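Rubisco operon transcriptional regulator (Synechocystis sp., PDB 5Y2W) probably represses carbon-metabolism genes as a LysR-type transcription factor whose regulatory domain binds 2-phosphoglycolate. Local coordinates at residues R14-T19 and N58-Y63; E70-N75 and A190-K195; L84-R89 and T174-D179. All blocks are in the same frame, centred on the assembly; numbering follows the deposited sequence.

Contact 1. Residues R14-T19 and N58-Y63. With PGA (2-phosphoglycolic acid), chain B.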
loop_
_atom_site.group_PDB
_atom_site.type_symbol
_atom_site.label_atom_id
_atom_site.label_comp_id
_atom_site.label_asym_id
_atom_site.label_seq_id
_atom_site.Cartn_x
_atom_site.Cartn_y
_atom_site.Cartn_z
ATOM N N ARG A 14 8.502 17.170 -3.634
ATOM C CA ARG A 14 7.646 16.132 -4.227
ATOM C C ARG A 14 8.473 14.861 -4.478
ATOM O O ARG A 14 9.348 14.836 -5.357
ATOM C CB ARG A 14 7.060 16.566 -5.566
ATOM C CG ARG A 14 5.880 17.504 -5.453
ATOM C CD ARG A 14 5.548 18.120 -6.796
ATOM N NE ARG A 14 5.157 19.514 -6.620
ATOM C CZ ARG A 14 5.992 20.513 -6.301
ATOM N NH1 ARG A 14 5.502 21.745 -6.148
ATOM N NH2 ARG A 14 7.307 20.299 -6.124
ATOM N N LEU A 15 8.165 13.821 -3.707
ATOM C CA LEU A 15 8.824 12.523 -3.831
ATOM C C LEU A 15 7.871 11.510 -4.402
ATOM O O LEU A 15 6.711 11.347 -3.910
ATOM C CB LEU A 15 9.276 12.021 -2.459
ATOM C CG LEU A 15 10.124 13.014 -1.679
ATOM C CD1 LEU A 15 10.258 12.575 -0.239
ATOM C CD2 LEU A 15 11.486 13.181 -2.334
ATOM N N ALA A 16 8.353 10.783 -5.395
ATOM C CA ALA A 16 7.665 9.567 -5.774
ATOM C C ALA A 16 8.580 8.371 -5.477
ATOM O O ALA A 16 9.781 8.386 -5.812
ATOM C CB ALA A 16 7.173 9.605 -7.213
ATOM N N VAL A 17 8.003 7.367 -4.795
ATOM C CA VAL A 17 8.732 6.191 -4.381
ATOM C C VAL A 17 8.052 4.881 -4.818
ATOM O O VAL A 17 6.815 4.770 -4.936
ATOM C CB VAL A 17 9.080 6.188 -2.858
ATOM C CG1 VAL A 17 9.692 7.504 -2.431
ATOM C CG2 VAL A 17 7.896 5.831 -1.967
ATOM N N ILE A 18 8.878 3.868 -5.033
ATOM C CA ILE A 18 8.342 2.529 -5.276
ATOM C C ILE A 18 7.688 1.945 -4.012
ATOM O O ILE A 18 7.977 2.366 -2.898
ATOM C CB ILE A 18 9.407 1.599 -5.834
ATOM C CG1 ILE A 18 10.641 1.620 -4.927
ATOM C CG2 ILE A 18 9.695 1.979 -7.283
ATOM C CD1 ILE A 18 11.524 0.437 -5.113
ATOM N N THR A 19 6.845 0.930 -4.185
ATOM C CA THR A 19 5.957 0.513 -3.123
ATOM C C THR A 19 6.719 0.122 -1.883
ATOM O O THR A 19 6.296 0.398 -0.774
ATOM C CB THR A 19 5.105 -0.694 -3.545
ATOM O OG1 THR A 19 5.994 -1.715 -4.015
ATOM C CG2 THR A 19 4.115 -0.318 -4.629
ATOM N N ASN A 58 7.576 14.523 -16.001
ATOM C CA ASN A 58 8.366 15.327 -15.048
ATOM C C ASN A 58 7.652 15.756 -13.752
ATOM O O ASN A 58 7.797 16.901 -13.319
ATOM C CB ASN A 58 8.881 16.561 -15.778
ATOM C CG ASN A 58 9.710 17.464 -14.883
ATOM O OD1 ASN A 58 10.537 17.018 -14.090
ATOM N ND2 ASN A 58 9.457 18.734 -14.987
ATOM N N GLU A 59 6.915 14.838 -13.112
ATOM C CA GLU A 59 5.978 15.231 -12.033
ATOM C C GLU A 59 6.618 15.560 -10.684
ATOM O O GLU A 59 6.087 16.337 -9.893
ATOM C CB GLU A 59 4.866 14.192 -11.884
ATOM C CG GLU A 59 4.022 14.076 -13.148
ATOM C CD GLU A 59 2.791 13.213 -12.961
ATOM O OE1 GLU A 59 1.986 13.547 -12.078
ATOM O OE2 GLU A 59 2.618 12.202 -13.684
ATOM N N ASP A 60 7.801 15.027 -10.431
ATOM C CA ASP A 60 8.371 15.108 -9.092
ATOM C C ASP A 60 9.785 15.626 -9.130
ATOM O O ASP A 60 10.439 15.649 -10.179
ATOM C CB ASP A 60 8.355 13.687 -8.471
ATOM C CG ASP A 60 6.947 13.083 -8.441
ATOM O OD1 ASP A 60 6.156 13.551 -7.613
ATOM O OD2 ASP A 60 6.622 12.205 -9.276
ATOM N N ASP A 61 10.256 15.992 -7.954
ATOM C CA ASP A 61 11.632 16.359 -7.745
ATOM C C ASP A 61 12.563 15.150 -7.769
ATOM O O ASP A 61 13.567 15.123 -8.483
ATOM C CB ASP A 61 11.717 17.055 -6.390
ATOM C CG ASP A 61 10.907 18.340 -6.368
ATOM O OD1 ASP A 61 11.079 19.134 -7.314
ATOM O OD2 ASP A 61 10.066 18.541 -5.469
ATOM N N LEU A 62 12.206 14.139 -6.977
ATOM C CA LEU A 62 13.002 12.943 -6.866
ATOM C C LEU A 62 12.169 11.658 -6.921
ATOM O O LEU A 62 10.989 11.624 -6.560
ATOM C CB LEU A 62 13.804 12.982 -5.580
ATOM C CG LEU A 62 14.915 14.033 -5.456
ATOM C CD1 LEU A 62 15.415 14.026 -4.005
ATOM C CD2 LEU A 62 16.077 13.826 -6.447
ATOM N N TYR A 63 12.841 10.604 -7.363
ATOM C CA TYR A 63 12.243 9.323 -7.558
ATOM C C TYR A 63 13.123 8.306 -6.845
ATOM O O TYR A 63 14.361 8.338 -6.924
ATOM C CB TYR A 63 12.160 9.024 -9.037
ATOM C CG TYR A 63 11.403 10.075 -9.847
ATOM C CD1 TYR A 63 12.067 11.195 -10.390
ATOM C CD2 TYR A 63 10.033 9.957 -10.074
ATOM C CE1 TYR A 63 11.367 12.164 -11.094
ATOM C CE2 TYR A 63 9.344 10.909 -10.802
ATOM C CZ TYR A 63 10.016 12.019 -11.288
ATOM O OH TYR A 63 9.341 12.937 -12.024
HETATM P P PGA B . 7.484 -2.515 -7.464
HETATM O O1P PGA B . 8.948 -2.126 -6.899
HETATM O O2P PGA B . 6.505 -1.791 -6.601
HETATM O O3P PGA B . 7.443 -4.049 -7.366
HETATM O O4P PGA B . 7.434 -1.871 -8.799
HETATM C C2 PGA B . 9.414 -2.256 -5.574
HETATM C C1 PGA B . 10.833 -2.806 -5.501
HETATM O O1 PGA B . 11.373 -2.977 -4.363
HETATM O O2 PGA B . 11.409 -3.066 -6.578
#
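Strands 11-18 and 62-65 run parallel here, pairing L15 with L62 and A16 with Y63. This is the middle of the five-stranded sheet of one lobe of the LysR substrate-binding domain, a periplasmic-binding-protein-like fold; the chain between the two strands passes through helix 24-35, strand 39-46 and helix 48-56. R14 O takes two N-H groups, D61 N at 3.0 Å and, over a longer and weak bond, L62 N. Further along, A16 N gives a straight bond to L62 O, 3.0 Å at 171°.

The D61 side chain turns back onto R14 just ahead of the paired residues. Its CG lies anti to the carbonyl carbon (chi1 -63°), the rotamer from which OD2 meets R14 N at 2.8 Å, on the anti side of the carboxylate. The same oxygen forms a salt bridge to R14 NH2 at 3.3 Å, whose hydrogen bond is bent and weak. The guanidinium presents its edge, but the two planes stand 71° apart, which rules out a flat bidentate pairing. On one face L15 CD2 lies beside L62 CB, and both leucines touch F204 of helix 199-211. On the other, the A16 methyl comes within 3.4 Å of D60 OD2, whose carboxylate is held by a salt bridge to R54, and touches the Y63 ring at CD2. That ring packs on I51 and M55 and reaches back along its own segment, where D60 N donates to Y63 OH at 3.0 Å.

Beyond the paired part, strand 11-18 runs on to the ligand. I18 CD1 packs against the carboxylate carbon C1 of 2-phosphoglycolic acid, and T19 OG1, also bonded to N143 ND2, donates to the phosphate oxygen O2P at 2.6 Å.

Contact 2. Residues E70-N75 and A190-K195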
loop_
_atom_site.group_PDB
_atom_site.type_symbol
_atom_site.label_atom_id
_atom_site.label_comp_id
_atom_site.label_asym_id
_atom_site.label_seq_id
_atom_site.Cartn_x
_atom_site.Cartn_y
_atom_site.Cartn_z
ATOM N N GLU A 70 14.245 2.214 -18.618
ATOM C CA GLU A 70 15.170 2.087 -19.734
ATOM C C GLU A 70 15.167 3.330 -20.573
ATOM O O GLU A 70 16.226 3.852 -20.883
ATOM C CB GLU A 70 14.847 0.856 -20.572
ATOM C CG GLU A 70 15.050 -0.390 -19.739
ATOM C CD GLU A 70 15.294 -1.643 -20.530
ATOM O OE1 GLU A 70 14.582 -1.862 -21.535
ATOM O OE2 GLU A 70 16.191 -2.413 -20.107
ATOM N N GLU A 71 13.982 3.837 -20.892
ATOM C CA GLU A 71 13.902 4.932 -21.836
ATOM C C GLU A 71 13.833 6.316 -21.215
ATOM O O GLU A 71 13.406 7.251 -21.862
ATOM C CB GLU A 71 12.752 4.692 -22.792
ATOM C CG GLU A 71 12.995 3.449 -23.624
ATOM C CD GLU A 71 12.316 3.494 -24.979
ATOM O OE1 GLU A 71 11.345 4.265 -25.153
ATOM O OE2 GLU A 71 12.759 2.741 -25.872
ATOM N N ILE A 72 14.269 6.456 -19.966
ATOM C CA ILE A 72 14.402 7.780 -19.366
ATOM C C ILE A 72 15.822 7.962 -18.896
ATOM O O ILE A 72 16.420 7.021 -18.339
ATOM C CB ILE A 72 13.437 7.983 -18.198
ATOM C CG1 ILE A 72 12.007 7.942 -18.756
ATOM C CG2 ILE A 72 13.756 9.278 -17.471
ATOM C CD1 ILE A 72 10.938 7.978 -17.699
ATOM N N ASP A 73 16.350 9.163 -19.142
ATOM C CA ASP A 73 17.733 9.497 -18.819
ATOM C C ASP A 73 17.721 10.127 -17.456
ATOM O O ASP A 73 17.133 11.158 -17.269
ATOM C CB ASP A 73 18.371 10.464 -19.861
ATOM C CG ASP A 73 19.864 10.774 -19.567
ATOM O OD1 ASP A 73 20.505 10.136 -18.690
ATOM O OD2 ASP A 73 20.411 11.675 -20.230
ATOM N N LEU A 74 18.400 9.486 -16.523
ATOM C CA LEU A 74 18.352 9.817 -15.120
ATOM C C LEU A 74 19.728 9.987 -14.554
ATOM O O LEU A 74 20.651 9.231 -14.918
ATOM C CB LEU A 74 17.750 8.625 -14.361
ATOM C CG LEU A 74 16.287 8.368 -14.613
ATOM C CD1 LEU A 74 15.828 7.087 -13.918
ATOM C CD2 LEU A 74 15.498 9.569 -14.136
ATOM N N ASN A 75 19.869 10.930 -13.629
ATOM C CA ASN A 75 20.939 10.806 -12.683
ATOM C C ASN A 75 20.439 9.973 -11.481
ATOM O O ASN A 75 19.273 10.055 -11.146
ATOM C CB ASN A 75 21.379 12.163 -12.189
ATOM C CG ASN A 75 22.751 12.110 -11.575
ATOM O OD1 ASN A 75 22.979 11.494 -10.525
ATOM N ND2 ASN A 75 23.693 12.716 -12.256
ATOM N N ALA A 190 16.958 9.182 -7.638
ATOM C CA ALA A 190 17.119 9.554 -9.007
ATOM C C ALA A 190 16.410 10.877 -9.259
ATOM O O ALA A 190 15.505 11.242 -8.514
ATOM C CB ALA A 190 16.552 8.470 -9.920
ATOM N N ASN A 191 16.885 11.579 -10.283
ATOM C CA ASN A 191 16.224 12.741 -10.862
ATOM C C ASN A 191 16.475 12.755 -12.365
ATOM O O ASN A 191 17.397 12.085 -12.868
ATOM C CB ASN A 191 16.756 14.015 -10.252
ATOM C CG ASN A 191 18.236 14.215 -10.531
ATOM O OD1 ASN A 191 18.608 14.890 -11.475
ATOM N ND2 ASN A 191 19.072 13.646 -9.706
ATOM N N LEU A 192 15.613 13.450 -13.089
ATOM C CA LEU A 192 15.734 13.553 -14.563
ATOM C C LEU A 192 17.146 14.077 -14.881
ATOM O O LEU A 192 17.618 15.017 -14.219
ATOM C CB LEU A 192 14.627 14.464 -15.150
ATOM C CG LEU A 192 13.149 13.961 -15.055
ATOM C CD1 LEU A 192 12.134 14.780 -15.845
ATOM C CD2 LEU A 192 13.004 12.505 -15.488
ATOM N N ALA A 193 17.851 13.424 -15.809
ATOM C CA ALA A 193 19.266 13.787 -16.056
ATOM C C ALA A 193 19.357 15.262 -16.468
ATOM O O ALA A 193 18.543 15.728 -17.281
ATOM C CB ALA A 193 19.872 12.900 -17.134
ATOM N N GLY A 194 20.296 15.997 -15.875
ATOM C CA GLY A 194 20.533 17.382 -16.281
ATOM C C GLY A 194 19.588 18.394 -15.647
ATOM O O GLY A 194 19.912 19.598 -15.578
ATOM N N LYS A 195 18.417 17.918 -15.206
ATOM C CA LYS A 195 17.505 18.697 -14.366
ATOM C C LYS A 195 18.234 19.484 -13.254
ATOM O O LYS A 195 18.894 18.919 -12.366
ATOM C CB LYS A 195 16.473 17.750 -13.729
ATOM C CG LYS A 195 15.441 18.380 -12.798
ATOM C CD LYS A 195 14.830 17.313 -11.877
ATOM C CE LYS A 195 13.700 17.847 -10.991
ATOM N NZ LYS A 195 12.597 18.500 -11.774
#
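The incoming end of strand 74-79 meets the outgoing end of strand 186-192 as an antiparallel pair, with N75 and N191 hydrogen-bonded to each other. N75 N donates to N191 O at 2.8 Å in a bent bond, and N191 N returns a bond to N75 O at 3.0 Å. L74 pairs with L192 without hydrogen bonds, their side chains diverging at CB, though the two CD2 methyls meet at 4.1 Å. One step outward, A193 N gives 2.8 Å to D73 O. End to end, residues 72-75 and 190-193 run 104° apart, and the chain leaves the strand through a type II turn from L192 to K195, with G194 at positive phi. Strand 74-79 is the outermost of its sheet within the chain, so this is the border of the five-stranded sheet there.

I72, L74 and L192 form an apolar group. L74 CD2 lies over the peptide of N191, 3.4 Å from N191 O; the L192 CD2 methyl is crossed obliquely by I72, whose CG2 comes to 3.9 Å. M55 of helix 48-56 touches both I72 and L74. Separately, D73 lays its carboxylate against the A193 methyl: CG is turned anti to the backbone N (chi1 -177°), which brings it to 3.2 Å from A193 CB, a tight packing.

The chemistry is thus divided: three backbone hydrogen bonds cross-link the two segments, while the side chains add methyl packing and one carboxylate beside an alanine, with I72 and L74 also packing on helix 48-56.

Contact 3. Residues L84-R89 and T174-D179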
loop_
_atom_site.group_PDB
_atom_site.type_symbol
_atom_site.label_atom_id
_atom_site.label_comp_id
_atom_site.label_asym_id
_atom_site.label_seq_id
_atom_site.Cartn_x
_atom_site.Cartn_y
_atom_site.Cartn_z
ATOM N N LEU A 84 15.305 -8.800 -2.528
ATOM C CA LEU A 84 14.030 -9.488 -2.703
ATOM C C LEU A 84 14.146 -10.952 -2.254
ATOM O O LEU A 84 15.062 -11.677 -2.662
ATOM C CB LEU A 84 13.652 -9.481 -4.160
ATOM C CG LEU A 84 13.602 -8.143 -4.888
ATOM C CD1 LEU A 84 12.948 -8.350 -6.255
ATOM C CD2 LEU A 84 12.860 -7.050 -4.149
ATOM N N VAL A 85 13.251 -11.394 -1.402
ATOM C CA VAL A 85 13.395 -12.728 -0.842
ATOM C C VAL A 85 12.120 -13.539 -1.022
ATOM O O VAL A 85 11.030 -12.980 -1.200
ATOM C CB VAL A 85 13.765 -12.668 0.666
ATOM C CG1 VAL A 85 15.160 -12.102 0.886
ATOM C CG2 VAL A 85 12.742 -11.852 1.468
ATOM N N VAL A 86 12.282 -14.863 -0.902
ATOM C CA VAL A 86 11.164 -15.785 -0.900
ATOM C C VAL A 86 10.480 -15.858 0.473
ATOM O O VAL A 86 11.089 -16.190 1.477
ATOM C CB VAL A 86 11.582 -17.192 -1.389
ATOM C CG1 VAL A 86 10.398 -18.132 -1.384
ATOM C CG2 VAL A 86 12.148 -17.113 -2.811
ATOM N N ILE A 87 9.183 -15.572 0.480
ATOM C CA ILE A 87 8.420 -15.579 1.679
ATOM C C ILE A 87 7.368 -16.649 1.608
ATOM O O ILE A 87 6.696 -16.820 0.584
ATOM C CB ILE A 87 7.754 -14.226 1.891
ATOM C CG1 ILE A 87 8.852 -13.146 2.015
ATOM C CG2 ILE A 87 6.889 -14.261 3.165
ATOM C CD1 ILE A 87 8.341 -11.758 1.783
ATOM N N ALA A 88 7.230 -17.360 2.711
ATOM C CA ALA A 88 6.190 -18.357 2.834
ATOM C C ALA A 88 5.565 -18.278 4.218
ATOM O O ALA A 88 5.949 -17.454 5.065
ATOM C CB ALA A 88 6.752 -19.747 2.596
ATOM N N ARG A 89 4.575 -19.127 4.444
ATOM C CA ARG A 89 4.091 -19.237 5.777
ATOM C C ARG A 89 4.942 -20.230 6.493
ATOM O O ARG A 89 5.522 -21.116 5.874
ATOM C CB ARG A 89 2.637 -19.619 5.789
ATOM C CG ARG A 89 2.025 -19.397 7.175
ATOM C CD ARG A 89 0.533 -19.463 7.090
ATOM N NE ARG A 89 0.113 -20.870 6.945
ATOM C CZ ARG A 89 -1.157 -21.239 6.833
ATOM N NH1 ARG A 89 -2.097 -20.309 6.854
ATOM N NH2 ARG A 89 -1.491 -22.528 6.679
ATOM N N THR A 174 7.801 -16.244 6.889
ATOM C CA THR A 174 9.136 -16.729 7.063
ATOM C C THR A 174 9.832 -16.604 5.718
ATOM O O THR A 174 9.176 -16.686 4.663
ATOM C CB THR A 174 9.090 -18.217 7.539
ATOM O OG1 THR A 174 10.390 -18.636 7.878
ATOM C CG2 THR A 174 8.617 -19.152 6.434
ATOM N N ILE A 175 11.138 -16.417 5.754
ATOM C CA ILE A 175 11.964 -16.399 4.545
ATOM C C ILE A 175 12.451 -17.803 4.256
ATOM O O ILE A 175 13.056 -18.437 5.126
ATOM C CB ILE A 175 13.159 -15.450 4.683
ATOM C CG1 ILE A 175 12.648 -14.015 4.696
ATOM C CG2 ILE A 175 14.100 -15.598 3.520
ATOM C CD1 ILE A 175 13.592 -13.016 5.320
ATOM N N LEU A 176 12.147 -18.308 3.053
ATOM C CA LEU A 176 12.719 -19.561 2.610
ATOM C C LEU A 176 14.117 -19.320 1.997
ATOM O O LEU A 176 14.306 -18.458 1.097
ATOM C CB LEU A 176 11.814 -20.214 1.599
ATOM C CG LEU A 176 10.387 -20.571 2.073
ATOM C CD1 LEU A 176 9.676 -21.274 0.932
ATOM C CD2 LEU A 176 10.412 -21.453 3.314
ATOM N N ASP A 177 15.084 -20.103 2.464
ATOM C CA ASP A 177 16.519 -19.958 2.057
ATOM C C ASP A 177 16.773 -20.660 0.754
ATOM O O ASP A 177 17.423 -21.697 0.717
ATOM C CB ASP A 177 17.452 -20.526 3.156
ATOM C CG ASP A 177 18.952 -20.347 2.818
ATOM O OD1 ASP A 177 19.333 -19.373 2.110
ATOM O OD2 ASP A 177 19.758 -21.195 3.251
ATOM N N ILE A 178 16.208 -20.106 -0.298
ATOM C CA ILE A 178 16.246 -20.655 -1.603
ATOM C C ILE A 178 17.482 -20.125 -2.295
ATOM O O ILE A 178 17.782 -18.951 -2.139
ATOM C CB ILE A 178 15.065 -20.173 -2.459
ATOM C CG1 ILE A 178 13.726 -20.356 -1.758
ATOM C CG2 ILE A 178 15.101 -20.855 -3.819
ATOM C CD1 ILE A 178 13.355 -21.773 -1.372
ATOM N N ASP A 179 18.165 -20.986 -3.070
ATOM C CA ASP A 179 19.310 -20.588 -3.880
ATOM C C ASP A 179 18.878 -19.515 -4.864
ATOM O O ASP A 179 17.731 -19.515 -5.336
ATOM C CB ASP A 179 19.837 -21.742 -4.732
ATOM C CG ASP A 179 20.577 -22.827 -3.924
ATOM O OD1 ASP A 179 20.961 -22.592 -2.762
ATOM O OD2 ASP A 179 20.784 -23.915 -4.506
HETATM O O HOH W 1 14.683 -16.180 -0.094
#
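A88 with T174 and I87 with I175 form an antiparallel pairing between strands 81-89 and 173-176, at one border of the small three-stranded sheet in the other lobe of the substrate-binding domain. The compact part lies around A88 and V86. A88 N and T174 O bond at 2.8 Å, and T174 N answers to A88 O at 2.9 Å. L176 lays CD1 over the A88 methyl at 3.7 Å and brings CB to V86 CG1; with CG1 anti to the backbone N (chi1 -180°), the other methyl of V86, CG2, is left to I178, which crosses at about a right angle with CG1 3.8 Å away. V158 and F181 also touch V86.

The I175 side is looser: I175 is exposed and meets V85 CG2 obliquely with its CG1 at 3.9 Å, and Q161 touches it as well. I87, which shares a face with I175, is nonetheless buried and touches L159. Past L176 the pairing loosens too: L176 N still bonds V86 O, but the next link passes through water. That molecule accepts from V86 N at 2.9 Å and donates to L176 O at 2.6 Å.

Overall arrangement
Contacts 1 and 2 belong to one five-stranded sheet, where strands 62-65 and 186-192 are neighbours, and they touch through Y63 O and A190 N, a probable hydrogen bond. Contact 1 is the buried, parallel pairing and carries charge, a carboxylate–arginine bridge at one end and ligand-binding residues at the other; contact 2, at the sheet's border, is partly exposed and relies on backbone bonds and methyls. Contact 3 sits in the second sheet, across the chain's centre and about 29 Å from contact 1 centre to centre. It is mainly buried like contact 1 but apolar, with a water where its strands part. Only contact 1 includes pocket residues.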